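Local coordinates for Adenylate/guanylate cyclase/hydrolase, alpha/beta fold family (Ruegeria pomeroyi, PDB 3MR7), which probably converts ATP to cyclic AMP, the deposited chain being the adenylate/guanylate cyclase catalytic domain of a longer protein, at residues E4-I10 and N101-L107; L40-I45 and C73-I77; Q51-T55 and D109-F113. One frame throughout, in Å; residues are numbered along the deposited sequence.

Interaction 1 (E4-I10 and N101-L107)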
loop_
_atom_site.group_PDB
_atom_site.type_symbol
_atom_site.label_atom_id
_atom_site.label_comp_id
_atom_site.label_asym_id
_atom_site.label_seq_id
_atom_site.Cartn_x
_atom_site.Cartn_y
_atom_site.Cartn_z
ATOM N N GLU A 4 -23.776 -15.236 12.652
ATOM C CA GLU A 4 -24.152 -14.168 13.587
ATOM C C GLU A 4 -23.633 -12.743 13.262
ATOM O O GLU A 4 -22.773 -12.535 12.395
ATOM C CB GLU A 4 -23.730 -14.554 15.009
ATOM C CG GLU A 4 -22.361 -15.192 15.083
ATOM C CD GLU A 4 -21.899 -15.412 16.505
ATOM O OE1 GLU A 4 -22.159 -14.531 17.368
ATOM O OE2 GLU A 4 -21.271 -16.469 16.754
ATOM N N ARG A 5 -24.171 -11.765 13.978
ATOM C CA ARG A 5 -23.738 -10.394 13.829
ATOM C C ARG A 5 -23.213 -9.956 15.161
ATOM O O ARG A 5 -23.898 -10.065 16.157
ATOM C CB ARG A 5 -24.908 -9.487 13.431
ATOM C CG ARG A 5 -25.661 -9.897 12.155
ATOM C CD ARG A 5 -26.881 -8.992 11.924
ATOM N NE ARG A 5 -27.620 -9.338 10.716
ATOM C CZ ARG A 5 -27.263 -8.930 9.506
ATOM N NH1 ARG A 5 -26.180 -8.174 9.374
ATOM N NH2 ARG A 5 -27.962 -9.286 8.435
ATOM N N ARG A 6 -21.986 -9.481 15.216
ATOM C CA ARG A 6 -21.641 -8.696 16.376
ATOM C C ARG A 6 -20.761 -7.457 16.090
ATOM O O ARG A 6 -20.334 -7.200 14.961
ATOM C CB ARG A 6 -21.150 -9.580 17.537
ATOM C CG ARG A 6 -19.851 -10.330 17.349
ATOM C CD ARG A 6 -19.554 -11.104 18.634
ATOM N NE ARG A 6 -18.203 -11.666 18.705
ATOM C CZ ARG A 6 -17.153 -11.037 19.235
ATOM N NH1 ARG A 6 -17.289 -9.813 19.726
ATOM N NH2 ARG A 6 -15.963 -11.629 19.267
ATOM N N LEU A 7 -20.547 -6.679 17.138
ATOM C CA LEU A 7 -19.695 -5.507 17.116
ATOM C C LEU A 7 -18.247 -5.982 17.388
ATOM O O LEU A 7 -17.976 -6.637 18.389
ATOM C CB LEU A 7 -20.218 -4.575 18.207
ATOM C CG LEU A 7 -19.918 -3.106 18.345
ATOM C CD1 LEU A 7 -19.942 -2.404 17.008
ATOM C CD2 LEU A 7 -20.987 -2.572 19.255
ATOM N N CYS A 8 -17.309 -5.696 16.491
ATOM C CA CYS A 8 -15.983 -6.289 16.651
ATOM C C CYS A 8 -14.865 -5.339 16.351
ATOM O O CYS A 8 -15.013 -4.422 15.565
ATOM C CB CYS A 8 -15.818 -7.527 15.756
ATOM S SG CYS A 8 -15.692 -9.079 16.657
ATOM N N ALA A 9 -13.731 -5.586 16.977
ATOM C CA ALA A 9 -12.526 -4.853 16.677
ATOM C C ALA A 9 -11.732 -5.676 15.669
ATOM O O ALA A 9 -11.244 -6.749 15.979
ATOM C CB ALA A 9 -11.728 -4.649 17.938
ATOM N N ILE A 10 -11.622 -5.176 14.455
ATOM C CA ILE A 10 -10.860 -5.842 13.423
ATOM C C ILE A 10 -9.499 -5.165 13.270
ATOM O O ILE A 10 -9.394 -3.938 13.318
ATOM C CB ILE A 10 -11.593 -5.786 12.086
ATOM C CG1 ILE A 10 -12.900 -6.535 12.192
ATOM C CG2 ILE A 10 -10.773 -6.405 10.994
ATOM C CD1 ILE A 10 -13.962 -5.739 12.775
ATOM N N ASN A 101 -10.165 -1.204 12.856
ATOM C CA ASN A 101 -11.448 -0.524 12.721
ATOM C C ASN A 101 -12.484 -1.188 13.617
ATOM O O ASN A 101 -12.193 -2.185 14.255
ATOM C CB ASN A 101 -11.895 -0.530 11.263
ATOM C CG ASN A 101 -13.216 0.180 11.057
ATOM O OD1 ASN A 101 -13.495 1.187 11.702
ATOM N ND2 ASN A 101 -14.040 -0.344 10.159
ATOM N N ILE A 102 -13.689 -0.636 13.669
ATOM C CA ILE A 102 -14.778 -1.259 14.406
ATOM C C ILE A 102 -16.107 -1.227 13.635
ATOM O O ILE A 102 -16.340 -0.351 12.801
ATOM C CB ILE A 102 -14.894 -0.639 15.789
ATOM C CG1 ILE A 102 -13.895 -1.299 16.722
ATOM C CG2 ILE A 102 -16.277 -0.820 16.359
ATOM C CD1 ILE A 102 -13.596 -0.456 17.923
ATOM N N GLY A 103 -16.964 -2.210 13.872
ATOM C CA GLY A 103 -18.253 -2.221 13.213
ATOM C C GLY A 103 -19.098 -3.408 13.619
ATOM O O GLY A 103 -18.615 -4.307 14.300
ATOM N N ASP A 104 -20.374 -3.378 13.237
ATOM C CA ASP A 104 -21.193 -4.581 13.199
ATOM C C ASP A 104 -20.753 -5.365 11.954
ATOM O O ASP A 104 -20.882 -4.890 10.839
ATOM C CB ASP A 104 -22.679 -4.229 13.085
ATOM C CG ASP A 104 -23.256 -3.624 14.366
ATOM O OD1 ASP A 104 -22.616 -3.719 15.431
ATOM O OD2 ASP A 104 -24.368 -3.053 14.307
ATOM N N ILE A 105 -20.187 -6.546 12.138
ATOM C CA ILE A 105 -19.816 -7.364 11.001
ATOM C C ILE A 105 -20.392 -8.725 11.252
ATOM O O ILE A 105 -20.740 -9.036 12.377
ATOM C CB ILE A 105 -18.309 -7.511 10.880
ATOM C CG1 ILE A 105 -17.811 -8.588 11.825
ATOM C CG2 ILE A 105 -17.638 -6.213 11.239
ATOM C CD1 ILE A 105 -17.567 -8.054 13.185
ATOM N N VAL A 106 -20.487 -9.544 10.213
ATOM C CA VAL A 106 -21.003 -10.899 10.359
ATOM C C VAL A 106 -19.887 -11.942 10.485
ATOM O O VAL A 106 -18.914 -11.901 9.747
ATOM C CB VAL A 106 -21.845 -11.263 9.145
ATOM C CG1 VAL A 106 -22.245 -12.743 9.201
ATOM C CG2 VAL A 106 -23.056 -10.358 9.062
ATOM N N LEU A 107 -20.026 -12.871 11.419
ATOM C CA LEU A 107 -19.104 -13.994 11.476
ATOM C C LEU A 107 -19.825 -15.222 10.973
ATOM O O LEU A 107 -21.026 -15.343 11.177
ATOM C CB LEU A 107 -18.652 -14.250 12.895
ATOM C CG LEU A 107 -17.630 -13.277 13.447
ATOM C CD1 LEU A 107 -18.181 -11.872 13.387
ATOM C CD2 LEU A 107 -17.278 -13.682 14.883
#

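Interaction 2 (L40-I45 and C73-I77)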
loop_
_atom_site.group_PDB
_atom_site.type_symbol
_atom_site.label_atom_id
_atom_site.label_comp_id
_atom_site.label_asym_id
_atom_site.label_seq_id
_atom_site.Cartn_x
_atom_site.Cartn_y
_atom_site.Cartn_z
ATOM N N LEU A 40 6.636 -12.809 17.806
ATOM C CA LEU A 40 6.273 -11.452 18.211
ATOM C C LEU A 40 4.799 -11.226 18.004
ATOM O O LEU A 40 4.060 -10.988 18.960
ATOM C CB LEU A 40 7.056 -10.465 17.385
ATOM C CG LEU A 40 7.508 -9.156 17.995
ATOM C CD1 LEU A 40 8.787 -8.755 17.279
ATOM C CD2 LEU A 40 6.441 -8.077 17.856
ATOM N N ILE A 41 4.365 -11.337 16.755
ATOM C CA ILE A 41 2.961 -11.163 16.404
ATOM C C ILE A 41 1.996 -12.193 16.998
ATOM O O ILE A 41 1.161 -11.873 17.843
ATOM C CB ILE A 41 2.802 -11.253 14.929
ATOM C CG1 ILE A 41 3.544 -10.103 14.278
ATOM C CG2 ILE A 41 1.336 -11.248 14.576
ATOM C CD1 ILE A 41 3.499 -10.159 12.763
ATOM N N ASP A 42 2.100 -13.427 16.534
ATOM C CA ASP A 42 1.186 -14.468 16.989
ATOM C C ASP A 42 1.017 -14.500 18.506
ATOM O O ASP A 42 -0.087 -14.652 18.989
ATOM C CB ASP A 42 1.563 -15.837 16.423
ATOM C CG ASP A 42 1.201 -15.983 14.945
ATOM O OD1 ASP A 42 0.655 -15.019 14.372
ATOM O OD2 ASP A 42 1.448 -17.065 14.352
ATOM N N PRO A 43 2.112 -14.362 19.263
ATOM C CA PRO A 43 2.023 -14.229 20.727
ATOM C C PRO A 43 1.270 -12.993 21.249
ATOM O O PRO A 43 0.397 -13.148 22.098
ATOM C CB PRO A 43 3.491 -14.186 21.135
ATOM C CG PRO A 43 4.102 -15.125 20.179
ATOM C CD PRO A 43 3.482 -14.720 18.863
ATOM N N ALA A 44 1.596 -11.801 20.763
ATOM C CA ALA A 44 0.957 -10.577 21.233
ATOM C C ALA A 44 -0.547 -10.644 21.024
ATOM O O ALA A 44 -1.327 -10.141 21.834
ATOM C CB ALA A 44 1.560 -9.313 20.507
ATOM N N ILE A 45 -0.943 -11.248 19.914
ATOM C CA ILE A 45 -2.347 -11.360 19.557
ATOM C C ILE A 45 -3.087 -12.293 20.507
ATOM O O ILE A 45 -4.161 -11.961 20.995
ATOM C CB ILE A 45 -2.521 -11.902 18.136
ATOM C CG1 ILE A 45 -2.202 -10.818 17.091
ATOM C CG2 ILE A 45 -3.913 -12.422 17.964
ATOM C CD1 ILE A 45 -2.430 -11.227 15.641
ATOM N N CYS A 73 -2.274 -4.389 21.304
ATOM C CA CYS A 73 -1.627 -5.466 20.592
ATOM C C CYS A 73 -0.774 -4.902 19.448
ATOM O O CYS A 73 0.398 -5.260 19.314
ATOM C CB CYS A 73 -2.678 -6.456 20.110
ATOM S SG CYS A 73 -2.088 -7.779 19.110
ATOM N N ALA A 74 -1.346 -4.004 18.651
ATOM C CA ALA A 74 -0.605 -3.354 17.547
ATOM C C ALA A 74 0.547 -2.484 18.050
ATOM O O ALA A 74 1.612 -2.409 17.444
ATOM C CB ALA A 74 -1.557 -2.505 16.658
ATOM N N LEU A 75 0.317 -1.788 19.143
ATOM C CA LEU A 75 1.357 -0.960 19.678
ATOM C C LEU A 75 2.503 -1.850 20.179
ATOM O O LEU A 75 3.662 -1.506 20.015
ATOM C CB LEU A 75 0.783 -0.084 20.780
ATOM C CG LEU A 75 0.052 1.146 20.260
ATOM C CD1 LEU A 75 -0.688 1.806 21.393
ATOM C CD2 LEU A 75 1.036 2.126 19.640
ATOM N N GLU A 76 2.154 -2.998 20.767
ATOM C CA GLU A 76 3.115 -3.960 21.305
ATOM C C GLU A 76 4.006 -4.481 20.204
ATOM O O GLU A 76 5.242 -4.490 20.317
ATOM C CB GLU A 76 2.393 -5.141 21.943
ATOM C CG GLU A 76 3.299 -6.049 22.765
ATOM C CD GLU A 76 2.613 -7.351 23.253
ATOM O OE1 GLU A 76 1.365 -7.371 23.410
ATOM O OE2 GLU A 76 3.335 -8.355 23.489
ATOM N N ILE A 77 3.354 -4.929 19.140
ATOM C CA ILE A 77 4.022 -5.342 17.927
ATOM C C ILE A 77 4.926 -4.274 17.274
ATOM O O ILE A 77 6.101 -4.523 17.050
ATOM C CB ILE A 77 2.985 -5.813 16.911
ATOM C CG1 ILE A 77 2.232 -7.009 17.485
ATOM C CG2 ILE A 77 3.658 -6.167 15.571
ATOM C CD1 ILE A 77 1.182 -7.567 16.564
#

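Interaction 3 (Q51-T55 and D109-F113)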
loop_
_atom_site.group_PDB
_atom_site.type_symbol
_atom_site.label_atom_id
_atom_site.label_comp_id
_atom_site.label_asym_id
_atom_site.label_seq_id
_atom_site.Cartn_x
_atom_site.Cartn_y
_atom_site.Cartn_z
ATOM N N GLN A 51 -8.061 -13.325 18.062
ATOM C CA GLN A 51 -7.946 -14.508 17.226
ATOM C C GLN A 51 -7.591 -14.080 15.836
ATOM O O GLN A 51 -8.210 -13.165 15.286
ATOM C CB GLN A 51 -9.267 -15.258 17.109
ATOM C CG GLN A 51 -10.026 -15.466 18.375
ATOM C CD GLN A 51 -11.342 -16.132 18.091
ATOM O OE1 GLN A 51 -12.378 -15.740 18.625
ATOM N NE2 GLN A 51 -11.315 -17.136 17.212
ATOM N N ILE A 52 -6.613 -14.757 15.251
ATOM C CA ILE A 52 -6.404 -14.648 13.824
ATOM C C ILE A 52 -7.608 -15.234 13.101
ATOM O O ILE A 52 -8.066 -16.296 13.447
ATOM C CB ILE A 52 -5.183 -15.421 13.403
ATOM C CG1 ILE A 52 -3.923 -14.668 13.835
ATOM C CG2 ILE A 52 -5.222 -15.626 11.913
ATOM C CD1 ILE A 52 -2.752 -15.579 14.177
ATOM N N VAL A 53 -8.137 -14.522 12.118
ATOM C CA VAL A 53 -9.201 -15.042 11.279
ATOM C C VAL A 53 -8.597 -15.723 10.066
ATOM O O VAL A 53 -9.080 -16.742 9.636
ATOM C CB VAL A 53 -10.061 -13.919 10.747
ATOM C CG1 VAL A 53 -10.907 -14.424 9.591
ATOM C CG2 VAL A 53 -10.907 -13.317 11.866
ATOM N N LYS A 54 -7.543 -15.154 9.502
ATOM C CA LYS A 54 -6.961 -15.720 8.291
ATOM C C LYS A 54 -5.832 -14.875 7.709
ATOM O O LYS A 54 -5.763 -13.675 7.917
ATOM C CB LYS A 54 -8.034 -15.857 7.227
ATOM C CG LYS A 54 -8.302 -14.587 6.480
ATOM C CD LYS A 54 -9.700 -14.618 5.943
ATOM C CE LYS A 54 -9.888 -13.607 4.869
ATOM N NZ LYS A 54 -11.315 -13.556 4.565
ATOM N N THR A 55 -4.932 -15.503 6.979
ATOM C CA THR A 55 -3.993 -14.701 6.243
ATOM C C THR A 55 -4.230 -15.071 4.806
ATOM O O THR A 55 -4.405 -16.230 4.476
ATOM C CB THR A 55 -2.546 -14.927 6.680
ATOM O OG1 THR A 55 -2.082 -16.166 6.155
ATOM C CG2 THR A 55 -2.480 -15.020 8.155
ATOM N N ASP A 109 -18.445 -19.327 10.060
ATOM C CA ASP A 109 -17.506 -20.369 9.649
ATOM C C ASP A 109 -16.076 -19.849 9.563
ATOM O O ASP A 109 -15.448 -19.925 8.506
ATOM C CB ASP A 109 -17.914 -20.961 8.301
ATOM C CG ASP A 109 -19.301 -21.572 8.327
ATOM O OD1 ASP A 109 -19.647 -22.250 9.326
ATOM O OD2 ASP A 109 -20.046 -21.379 7.341
ATOM N N GLY A 110 -15.574 -19.316 10.675
ATOM C CA GLY A 110 -14.192 -18.878 10.765
ATOM C C GLY A 110 -13.814 -17.741 9.832
ATOM O O GLY A 110 -12.625 -17.497 9.610
ATOM N N ASP A 111 -14.816 -17.057 9.278
ATOM C CA ASP A 111 -14.557 -15.884 8.466
ATOM C C ASP A 111 -15.452 -14.684 8.799
ATOM O O ASP A 111 -16.542 -14.832 9.330
ATOM C CB ASP A 111 -14.628 -16.222 6.991
ATOM C CG ASP A 111 -13.744 -15.325 6.165
ATOM O OD1 ASP A 111 -13.352 -14.235 6.648
ATOM O OD2 ASP A 111 -13.431 -15.713 5.028
ATOM N N ILE A 112 -14.979 -13.487 8.492
ATOM C CA ILE A 112 -15.704 -12.298 8.886
ATOM C C ILE A 112 -16.135 -11.472 7.683
ATOM O O ILE A 112 -15.497 -11.511 6.635
ATOM C CB ILE A 112 -14.866 -11.485 9.844
ATOM C CG1 ILE A 112 -13.561 -11.105 9.188
ATOM C CG2 ILE A 112 -14.466 -12.334 11.013
ATOM C CD1 ILE A 112 -12.632 -10.461 10.187
ATOM N N PHE A 113 -17.229 -10.734 7.828
ATOM C CA PHE A 113 -17.812 -10.030 6.690
ATOM C C PHE A 113 -18.368 -8.676 7.097
ATOM O O PHE A 113 -18.825 -8.488 8.222
ATOM C CB PHE A 113 -18.948 -10.845 6.055
ATOM C CG PHE A 113 -18.560 -12.246 5.656
ATOM C CD1 PHE A 113 -18.440 -12.597 4.315
ATOM C CD2 PHE A 113 -18.344 -13.232 6.611
ATOM C CE1 PHE A 113 -18.097 -13.912 3.928
ATOM C CE2 PHE A 113 -17.996 -14.539 6.226
ATOM C CZ PHE A 113 -17.875 -14.870 4.886
#

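Interaction 1 (E4-I10 and N101-L107)
Leu7 and Asp104 come together through their first torsions: CG of Leu7 is placed opposite its own backbone N (chi1 -163°), whereas the carboxylate carbon of Asp104 lies beside its N (chi1 -71°). The methyl CD1 of Leu7 then crosses over to OD1 of Asp104 at 3.4 Å and also leans on CG2 of Ile102, 4.0 Å away. This is one face of an antiparallel strand pair, with Arg5 and Val106 further along it, where NH1 of Arg5 passes CG2 of Val106 at 3.8 Å.

On the other face Ile10 and Ile105 meet end-on, CD1 of Ile10 lying 4.0 Å from CG2 of Ile105. Arg6 stands on this face too; the sulfur of Cys8 sits over its guanidinium plane, offset toward the rim, and NH2 goes on to a salt bridge with Asp65.

Between the faces, backbone bonds join four hydrogen-bonded pairs, from Glu4 with Leu107 to Ile10 with Asn101. The bond from Gly103 N to Cys8 O, at 3.4 Å, is the weak one.

Around the pair, helix 115-126 packs Ala120 on Ile10 and Ala116 on Ile105, while helix 67-84 packs Ala70 on Ala9 and Ala67 on Ile102. Strand 59-64 bonds to Ala9 through Phe64, and strand 112-113 bonds to Val106 through Phe113.

Interaction 2 (L40-I45 and C73-I77)
Ile77 is the main bump here, pushing into the hollow that Leu40, Ile41 and Ala44 leave on the facing helix. Its CG1 is opposite the carbonyl carbon (chi1 -61°) and its chain runs on extended, which spreads its branches over different neighbours: CG1 lies 3.9 Å from CB of Ala44, CD1 sits by the backbone of Ile41, and CG2 is 4.1 Å from CG1 of Ile41. Leu40 closes the end of the hollow by laying its methyl CD2 on the backbone of Ile77, 3.7 Å from CA.

The fit works in the reverse direction as well. Ala44 points at the second helix, and its small CB enters the dip bordered by Cys73, Glu76 and Ile77. Glu76, extended from a CG opposite its backbone N (chi1 -169°), brings its carboxylate across this methyl, with CB of Ala44 3.5 Å from OE1 and nearly as close to CD and OE2. At the far end the sulfur of Cys73 fills the groove beside Ile45, 3.7 Å from CG1 of that residue and against its CA.

The segments run roughly antiparallel, their axes 9.4 Å apart at closest approach. The sheet packs against both helices: Ile45 rests on Ala62, Cys73 on Phe64 and Ile41 on Tyr96.

Chemically the contact is mostly methyls and methylenes, one sulfur and some backbone, with one carboxylate, that of the exposed Glu76, at its edge. Nothing directional ties the two segments together, so what holds them is complementary shape and the burial of apolar surface.

Interaction 3 (Q51-T55 and D109-F113)
Val53 forms the tight part of this contact, its two methyls dividing the work. CG2 packs on Ile112, 3.7 Å from CD1 with CG2 of Ile112 nearly as close, and CG1 rests on the backbone oxygen of Gly110 at 3.5 Å. Ile112 also touches Leu61 of strand 59-64.

The other half is looser: one long side chain meets Asp111 mainly through its charged end, while only Ile112 on the packed side is buried. Lys54 leaves the backbone with CG between N and the carbonyl carbon (chi1 82°), then extends until NZ sits in the fork of the Asp111 carboxylate, 3.0 Å from OD1 and 3.1 Å from OD2, on the syn lone pair of each. The backbone N of Ile112 bonds to OD1 as well, from the anti side and 22° out of the carboxylate plane, which helps to fix how the group is turned. Replacing Asp111 by an alanine is likely to leave the Lys54 amine without its salt-bridge mate and able to swing, with Ile112 N robbed of this acceptor.

Val53 and Lys54 are together set against the single residue Leu61, a classic beta bulge in the hairpin of strands 51-56 and 59-64. Beyond it, Thr55 packs on Leu21 of the second subunit. By sequence and position the Lys54-Asp111 pair is consistent with the lysine and aspartate that recognise adenine in related class III adenylate cyclases, whose active sites lie at the dimer interface.

The three contacts all lie within one cyclase catalytic domain built on a mixed sheet. Interactions 1 and 3 are neighbours, their centres about 11 Å apart: strand 96-107 turns back through a short loop into strand 112-113, its antiparallel neighbour in the sheet, and Leu107 packs on Ile112. Interaction 2 sits on a face of the sheet, its centre about 20 Å from that of interaction 1 and 17 Å from that of interaction 3, which it touches where Ile45 meets Ile52. Along the chain interaction 2 is nested inside interaction 1, whereas interaction 3 alternates with both. Segments distant in sequence thus interleave along the chain and meet around the same sheet.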